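Local coordinates for aminotransferase, class V family protein (Trichomonas vaginalis, PDB 5F8V) that probably catalyses the pyridoxal-phosphate-dependent transfer of the amino group of O-phospho-L-serine to 2-oxoglutarate, the second step of serine biosynthesis, at residues S180-R185 and G194-C199; L99-W104 and I162-F167; E57-L62 and I71-G76. All blocks are in the same frame, centred on the assembly; numbering follows the deposited sequence.

Contact 1 (S180-R185 and G194-C199)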
# COMPACT_ATOMS: atom_id res chain seq x y z
N SER A 180 -15.91 3.69 -4.34
CA SER A 180 -16.32 3.62 -5.74
C SER A 180 -17.01 4.87 -6.31
O SER A 180 -17.41 4.87 -7.47
CB SER A 180 -17.22 2.40 -5.95
OG SER A 180 -18.32 2.44 -5.05
N ASN A 181 -17.15 5.94 -5.52
CA ASN A 181 -17.66 7.21 -6.07
C ASN A 181 -16.90 8.48 -5.64
O ASN A 181 -17.39 9.60 -5.84
CB ASN A 181 -19.18 7.33 -5.83
CG ASN A 181 -19.55 7.79 -4.43
OD1 ASN A 181 -18.72 7.84 -3.53
ND2 ASN A 181 -20.82 8.13 -4.25
N PHE A 182 -15.69 8.31 -5.10
CA PHE A 182 -14.90 9.43 -4.60
C PHE A 182 -14.45 10.28 -5.76
O PHE A 182 -13.90 9.75 -6.72
CB PHE A 182 -13.66 8.93 -3.85
CG PHE A 182 -12.98 9.99 -3.03
CD1 PHE A 182 -11.64 10.30 -3.25
CD2 PHE A 182 -13.66 10.64 -2.01
CE1 PHE A 182 -10.99 11.27 -2.48
CE2 PHE A 182 -13.02 11.61 -1.24
CZ PHE A 182 -11.69 11.92 -1.47
N LEU A 183 -14.71 11.58 -5.66
CA LEU A 183 -14.39 12.57 -6.71
C LEU A 183 -15.18 12.37 -8.01
O LEU A 183 -14.76 12.81 -9.09
CB LEU A 183 -12.87 12.64 -6.98
CG LEU A 183 -12.00 12.83 -5.73
CD1 LEU A 183 -10.56 12.47 -6.04
CD2 LEU A 183 -12.10 14.27 -5.22
N SER A 184 -16.35 11.73 -7.90
CA SER A 184 -17.29 11.62 -9.01
C SER A 184 -18.35 12.72 -8.92
O SER A 184 -19.13 12.88 -9.85
CB SER A 184 -17.96 10.25 -9.01
OG SER A 184 -18.91 10.13 -7.97
N ARG A 185 -18.36 13.44 -7.80
CA ARG A 185 -19.29 14.55 -7.58
C ARG A 185 -18.87 15.40 -6.36
O ARG A 185 -18.05 14.97 -5.55
CB ARG A 185 -20.71 14.02 -7.36
CG ARG A 185 -20.82 12.98 -6.26
CD ARG A 185 -22.26 12.54 -6.11
NE ARG A 185 -22.43 11.61 -5.00
CZ ARG A 185 -23.50 10.83 -4.82
NH1 ARG A 185 -24.53 10.86 -5.67
NH2 ARG A 185 -23.56 10.02 -3.77
N GLY A 194 -17.96 12.63 10.21
CA GLY A 194 -16.83 12.30 11.05
C GLY A 194 -15.64 11.89 10.20
O GLY A 194 -14.52 12.38 10.41
N CYS A 195 -15.87 10.99 9.24
CA CYS A 195 -14.80 10.45 8.40
C CYS A 195 -15.28 10.02 7.02
O CYS A 195 -16.35 9.42 6.89
CB CYS A 195 -14.13 9.28 9.11
SG CYS A 195 -12.80 8.47 8.18
N ILE A 196 -14.50 10.34 5.99
CA ILE A 196 -14.71 9.82 4.65
C ILE A 196 -13.44 9.13 4.24
O ILE A 196 -12.34 9.63 4.52
CB ILE A 196 -15.07 10.94 3.65
CG1 ILE A 196 -16.52 11.38 3.87
CG2 ILE A 196 -14.89 10.49 2.20
CD1 ILE A 196 -16.89 12.69 3.19
N PHE A 197 -13.58 7.98 3.59
CA PHE A 197 -12.43 7.29 3.02
C PHE A 197 -12.73 6.66 1.67
O PHE A 197 -13.90 6.40 1.33
CB PHE A 197 -11.85 6.26 4.01
CG PHE A 197 -12.68 5.03 4.17
CD1 PHE A 197 -13.81 5.04 4.99
CD2 PHE A 197 -12.32 3.83 3.54
CE1 PHE A 197 -14.56 3.89 5.16
CE2 PHE A 197 -13.09 2.68 3.70
CZ PHE A 197 -14.20 2.71 4.51
N ALA A 198 -11.66 6.43 0.91
CA ALA A 198 -11.73 5.86 -0.42
C ALA A 198 -10.39 5.23 -0.80
O ALA A 198 -9.35 5.88 -0.68
CB ALA A 198 -12.09 6.93 -1.43
N CYS A 199 -10.43 3.98 -1.24
CA CYS A 199 -9.27 3.35 -1.87
C CYS A 199 -9.08 4.00 -3.23
O CYS A 199 -10.05 4.49 -3.81
CB CYS A 199 -9.47 1.84 -1.99
SG CYS A 199 -10.84 1.35 -3.05

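Contact 2 (L99-W104 and I162-F167)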
# COMPACT_ATOMS: atom_id res chain seq x y z
N LEU A 99 -25.11 0.78 8.66
CA LEU A 99 -26.20 0.56 7.71
C LEU A 99 -25.62 -0.26 6.56
O LEU A 99 -24.73 0.21 5.85
CB LEU A 99 -26.78 1.87 7.20
CG LEU A 99 -27.84 1.75 6.09
CD1 LEU A 99 -29.17 1.26 6.63
CD2 LEU A 99 -28.03 3.07 5.36
N CYS A 100 -26.14 -1.47 6.38
CA CYS A 100 -25.65 -2.40 5.37
C CYS A 100 -26.60 -2.41 4.18
O CYS A 100 -27.67 -3.01 4.23
CB CYS A 100 -25.50 -3.79 5.97
SG CYS A 100 -24.38 -3.88 7.38
N THR A 101 -26.21 -1.71 3.11
CA THR A 101 -27.02 -1.64 1.89
C THR A 101 -26.55 -2.60 0.80
O THR A 101 -27.22 -2.75 -0.22
CB THR A 101 -27.02 -0.22 1.32
OG1 THR A 101 -25.66 0.20 1.08
CG2 THR A 101 -27.70 0.76 2.29
N GLY A 102 -25.41 -3.24 1.01
CA GLY A 102 -24.84 -4.15 0.01
C GLY A 102 -23.62 -4.86 0.56
O GLY A 102 -23.44 -4.95 1.77
N THR A 103 -22.77 -5.34 -0.34
CA THR A 103 -21.65 -6.19 0.04
C THR A 103 -20.56 -5.47 0.85
O THR A 103 -20.09 -6.02 1.82
CB THR A 103 -21.02 -6.86 -1.21
OG1 THR A 103 -22.05 -7.57 -1.91
CG2 THR A 103 -19.90 -7.80 -0.84
N TRP A 104 -20.18 -4.25 0.48
CA TRP A 104 -19.03 -3.61 1.13
C TRP A 104 -19.36 -3.06 2.53
O TRP A 104 -18.55 -3.22 3.45
CB TRP A 104 -18.41 -2.53 0.24
CG TRP A 104 -17.84 -3.10 -1.02
CD1 TRP A 104 -18.26 -2.87 -2.29
CD2 TRP A 104 -16.76 -4.04 -1.12
NE1 TRP A 104 -17.51 -3.59 -3.18
CE2 TRP A 104 -16.57 -4.31 -2.49
CE3 TRP A 104 -15.92 -4.67 -0.18
CZ2 TRP A 104 -15.59 -5.19 -2.95
CZ3 TRP A 104 -14.94 -5.55 -0.64
CH2 TRP A 104 -14.78 -5.80 -2.01
N ILE A 162 -26.28 0.44 -5.91
CA ILE A 162 -27.13 1.28 -5.04
C ILE A 162 -26.30 2.47 -4.52
O ILE A 162 -25.30 2.26 -3.85
CB ILE A 162 -27.69 0.46 -3.86
CG1 ILE A 162 -28.55 -0.69 -4.41
CG2 ILE A 162 -28.54 1.34 -2.93
CD1 ILE A 162 -29.20 -1.58 -3.37
N GLU A 163 -26.72 3.69 -4.84
CA GLU A 163 -26.00 4.92 -4.48
C GLU A 163 -26.93 5.89 -3.80
O GLU A 163 -28.09 6.04 -4.20
CB GLU A 163 -25.40 5.59 -5.73
CG GLU A 163 -24.42 6.73 -5.44
CD GLU A 163 -23.72 7.26 -6.68
OE1 GLU A 163 -24.36 7.38 -7.75
OE2 GLU A 163 -22.50 7.56 -6.61
N PHE A 164 -26.42 6.56 -2.77
CA PHE A 164 -27.18 7.59 -2.07
C PHE A 164 -27.08 8.87 -2.86
O PHE A 164 -25.99 9.22 -3.31
CB PHE A 164 -26.59 7.84 -0.68
CG PHE A 164 -26.92 6.77 0.31
CD1 PHE A 164 -27.87 7.00 1.31
CD2 PHE A 164 -26.28 5.54 0.27
CE1 PHE A 164 -28.18 6.02 2.24
CE2 PHE A 164 -26.58 4.56 1.20
CZ PHE A 164 -27.52 4.80 2.19
N GLN A 165 -28.19 9.57 -3.02
CA GLN A 165 -28.18 10.89 -3.67
C GLN A 165 -27.73 12.00 -2.72
O GLN A 165 -27.12 12.98 -3.16
CB GLN A 165 -29.56 11.20 -4.27
CG GLN A 165 -29.98 10.20 -5.33
CD GLN A 165 -31.15 10.67 -6.18
OE1 GLN A 165 -32.08 11.31 -5.68
NE2 GLN A 165 -31.12 10.34 -7.47
N GLN A 166 -28.02 11.85 -1.43
CA GLN A 166 -27.59 12.80 -0.38
C GLN A 166 -27.23 12.03 0.89
O GLN A 166 -27.63 10.88 1.05
CB GLN A 166 -28.71 13.81 -0.10
CG GLN A 166 -29.95 13.23 0.56
CD GLN A 166 -31.22 14.03 0.28
OE1 GLN A 166 -31.78 14.65 1.18
NE2 GLN A 166 -31.67 14.01 -0.97
N PHE A 167 -26.47 12.66 1.79
CA PHE A 167 -26.08 12.00 3.05
C PHE A 167 -27.32 11.72 3.90
O PHE A 167 -28.26 12.51 3.89
CB PHE A 167 -25.10 12.86 3.87
CG PHE A 167 -23.74 13.06 3.24
CD1 PHE A 167 -23.31 12.34 2.11
CD2 PHE A 167 -22.86 13.97 3.81
CE1 PHE A 167 -22.05 12.56 1.57
CE2 PHE A 167 -21.60 14.18 3.28
CZ PHE A 167 -21.19 13.48 2.16
O HOH W 1 -25.23 2.13 -0.90

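Contact 3 (E57-L62 and I71-G76)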
# COMPACT_ATOMS: atom_id res chain seq x y z
N GLU A 57 -3.13 19.58 -0.91
CA GLU A 57 -3.78 20.86 -1.19
C GLU A 57 -4.72 20.77 -2.39
O GLU A 57 -5.83 21.29 -2.35
CB GLU A 57 -2.72 21.96 -1.43
CG GLU A 57 -2.07 22.49 -0.15
CD GLU A 57 -0.76 23.25 -0.38
OE1 GLU A 57 -0.44 23.61 -1.54
OE2 GLU A 57 -0.04 23.49 0.60
N ARG A 58 -4.27 20.11 -3.45
CA ARG A 58 -5.08 20.00 -4.67
C ARG A 58 -6.39 19.25 -4.38
O ARG A 58 -7.46 19.66 -4.83
CB ARG A 58 -4.29 19.34 -5.81
CG ARG A 58 -4.93 19.51 -7.17
CD ARG A 58 -4.08 18.96 -8.30
NE ARG A 58 -2.71 19.48 -8.35
CZ ARG A 58 -2.31 20.63 -8.92
NH1 ARG A 58 -3.16 21.46 -9.51
NH2 ARG A 58 -1.01 20.93 -8.90
N LEU A 59 -6.29 18.17 -3.62
CA LEU A 59 -7.47 17.43 -3.22
C LEU A 59 -8.38 18.29 -2.36
O LEU A 59 -9.61 18.23 -2.49
CB LEU A 59 -7.09 16.16 -2.46
CG LEU A 59 -8.22 15.24 -2.01
CD1 LEU A 59 -9.03 14.74 -3.20
CD2 LEU A 59 -7.65 14.06 -1.22
N ARG A 60 -7.79 19.09 -1.47
CA ARG A 60 -8.56 20.02 -0.65
C ARG A 60 -9.32 21.01 -1.52
O ARG A 60 -10.49 21.28 -1.25
CB ARG A 60 -7.69 20.75 0.39
CG ARG A 60 -8.48 21.69 1.29
CD ARG A 60 -7.63 22.39 2.35
NE ARG A 60 -6.97 21.46 3.26
CZ ARG A 60 -7.56 20.77 4.23
NH1 ARG A 60 -8.87 20.85 4.46
NH2 ARG A 60 -6.83 19.97 4.99
N THR A 61 -8.66 21.54 -2.55
CA THR A 61 -9.28 22.49 -3.48
C THR A 61 -10.43 21.83 -4.25
O THR A 61 -11.54 22.35 -4.25
CB THR A 61 -8.25 23.10 -4.46
OG1 THR A 61 -7.36 23.95 -3.74
CG2 THR A 61 -8.92 23.91 -5.55
N LEU A 62 -10.14 20.70 -4.90
CA LEU A 62 -11.15 19.95 -5.65
C LEU A 62 -12.43 19.72 -4.87
O LEU A 62 -13.52 19.97 -5.38
CB LEU A 62 -10.60 18.57 -6.05
CG LEU A 62 -9.83 18.41 -7.35
CD1 LEU A 62 -9.36 16.97 -7.44
CD2 LEU A 62 -10.71 18.78 -8.54
N ILE A 71 -6.50 15.63 5.96
CA ILE A 71 -6.48 14.78 4.76
C ILE A 71 -5.29 13.85 4.87
O ILE A 71 -4.15 14.31 5.06
CB ILE A 71 -6.41 15.62 3.46
CG1 ILE A 71 -7.61 16.57 3.36
CG2 ILE A 71 -6.37 14.70 2.23
CD1 ILE A 71 -7.55 17.56 2.22
N LEU A 72 -5.54 12.54 4.76
CA LEU A 72 -4.46 11.54 4.81
C LEU A 72 -4.36 10.77 3.50
O LEU A 72 -5.36 10.46 2.88
CB LEU A 72 -4.70 10.54 5.95
CG LEU A 72 -4.95 11.06 7.36
CD1 LEU A 72 -5.03 9.88 8.32
CD2 LEU A 72 -3.87 12.02 7.81
N PHE A 73 -3.13 10.48 3.10
CA PHE A 73 -2.82 9.45 2.13
C PHE A 73 -2.17 8.35 2.94
O PHE A 73 -1.17 8.60 3.62
CB PHE A 73 -1.83 9.95 1.08
CG PHE A 73 -2.39 11.01 0.18
CD1 PHE A 73 -3.24 10.68 -0.87
CD2 PHE A 73 -2.06 12.35 0.38
CE1 PHE A 73 -3.75 11.66 -1.70
CE2 PHE A 73 -2.58 13.34 -0.46
CZ PHE A 73 -3.42 12.99 -1.50
N VAL A 74 -2.72 7.14 2.86
CA VAL A 74 -2.18 5.99 3.62
C VAL A 74 -1.96 4.76 2.75
O VAL A 74 -2.58 4.61 1.70
CB VAL A 74 -3.10 5.63 4.81
CG1 VAL A 74 -2.99 6.71 5.88
CG2 VAL A 74 -4.56 5.44 4.38
N ALA A 75 -1.03 3.91 3.18
CA ALA A 75 -0.83 2.61 2.56
C ALA A 75 -2.04 1.74 2.90
O ALA A 75 -2.64 1.91 3.95
CB ALA A 75 0.44 1.95 3.07
N GLY A 76 -2.40 0.83 2.00
CA GLY A 76 -3.49 -0.12 2.24
C GLY A 76 -4.81 0.29 1.62
O GLY A 76 -5.13 1.47 1.52

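Contact 1 (S180-R185 and G194-C199)
With chi1 of Phe182 at -166°, CG lies opposite the backbone N and the ring reaches across to Ala198; Ile196, whose CG2 is set beside its own carbonyl carbon (chi1 of -75°), offers that methyl to CE2, on the outer part of the same ring. Both aliphatic residues belong to strand 193-199, an interior strand of the seven-stranded mixed sheet that builds the large domain of fold type I aminotransferases. Phe182 sits in the loop that leaves the neighbouring parallel strand 174-177. Ala198 CB takes the nearer end of the side chain, 3.5 Å from Phe182 CB and 3.6 Å from Phe182 CG. Further out, Phe182 CE2 rests 4.1 Å from Ile196 CG2, both methyls meeting the ring at a slant. Leu183 CD2 stands over one face of the ring, offset toward its rim, while Phe204, Val211 and Ile213 add to the apolar surroundings. Phe204 follows shortly after Lys202, which carries the cofactor, and Asn203 ND2 bonds to Phe182 O, which places the loop beside the residue that follows the cofactor lysine. The loop keeps its shape through a type II beta turn from Asn181 to Ser184. Asn181 O is gripped twice from the same face of its plane, by Ser184 N at 3.1 Å and by Ser184 OG at 2.7 Å, the hydroxyl bond making a C=O...donor angle of 122°.

Contact 2 (L99-W104 and I162-F167)
Thr101 OG1 donates to a water at 2.8 Å, and that water passes a hydrogen bond on to Ile162 O at 3.0 Å, so the polar join between the two segments is made through solvent. The threonine hydroxyl occupies the crowded position between its backbone N and carbonyl carbon (chi1 of 56°), and this same torsion turns CG2 to the other side, toward the ring of Phe164. One short side chain therefore serves two purposes: OG1 for the water, CG2 for the aromatic.

Phe164 comes in from the direction opposite to Leu99 and Thr101 and meets both with its far end. Leu99 CD2 lies at the ring edge, close to its plane, 3.6 Å from Phe164 CZ. Thr101 CG2 approaches at a slant, 4.0 Å from the same CZ and 4.1 Å from Phe164 CE2. Ile162, extended along chi2, sends CD1 to within 3.9 Å of Thr101 O, a simple packing touch. Tyr153, from strand 148-154, meets the Phe164 ring edge-to-face, and Leu99 also leans on Phe151 of that strand, so the cluster packs against strand 148-154.

Gly102 is the N-cap of helix 103-115, and Trp104 N bonds to Glu157 OE1. Residues 99-102 link strand 95-98 to this helix, the first half of a beta-alpha-beta crossover to strand 121-124. A short, weakly bonded strand at about 162-163 pairs antiparallel with 156-157 and is laid beside that connection at the C-terminal ends of parallel strands, where fold type I enzymes characteristically place their active site.

Contact 3 (E57-L62 and I71-G76)
Helix 46-63 lies against strand 69-75, which follows it after a short loop, as one of the helix-on-sheet layers of the large domain. The segment axes pass 9.8 Å apart, and their N-to-C directions make 127°. Two helix residues in succession, Leu59 and Arg60, reach Ile71, each through a different branch. Leu59 CD2 touches Ile71 CG2 at 3.7 Å; the same leucine methyl reaches more loosely, 4.4 Å, to Phe73 CZ. Through its other branch, Ile71 CD1 lies 3.7 Å from Arg60 CB and also 3.7 Å above the centre of one face of the Arg60 guanidinium. The arginine folds over the isoleucine in this way because its chain is extended up to CG and CD, then bends at chi3 (-60°).

Strand 69-75 is the outermost strand at this end of the seven-stranded sheet within the chain, running antiparallel to strand 209-215; Val211 of that neighbour touches both Leu59 and Phe73. Beyond residue 73 the strand moves away from the helix toward the dimer partner, where Ala75 packs on Gly76 of the second subunit. At the charged end of Arg60, NH1 donates to Val65 O in the connecting loop and NH2 to Phe69 O at the start of the strand, two backbone carbonyls that fix the guanidinium plane over Ile71 CD1.

Contact 1 is the most central of the three: its centre lies about 6 Å from the centre of the chain, and it joins a loop to an interior strand by aliphatic-aromatic packing. Contact 3 is the most peripheral, at about 14 Å between the same kinds of centre; it reaches the same sheet at its outermost strand, with partly exposed Arg60 at its edge. Leu59 CD1 meets Leu183 CD2 at 3.7 Å, tying the two together. Contact 2 packs the strand-to-helix connection against the 162-167 segment, with a water as its polar bridge. Polar groups join it to contact 1: Arg185 NH2 to Phe164 O, and Asn181 ND2 to Glu163 OE2. Contacts 2 and 3 stay about 12 Å apart at their nearest atoms.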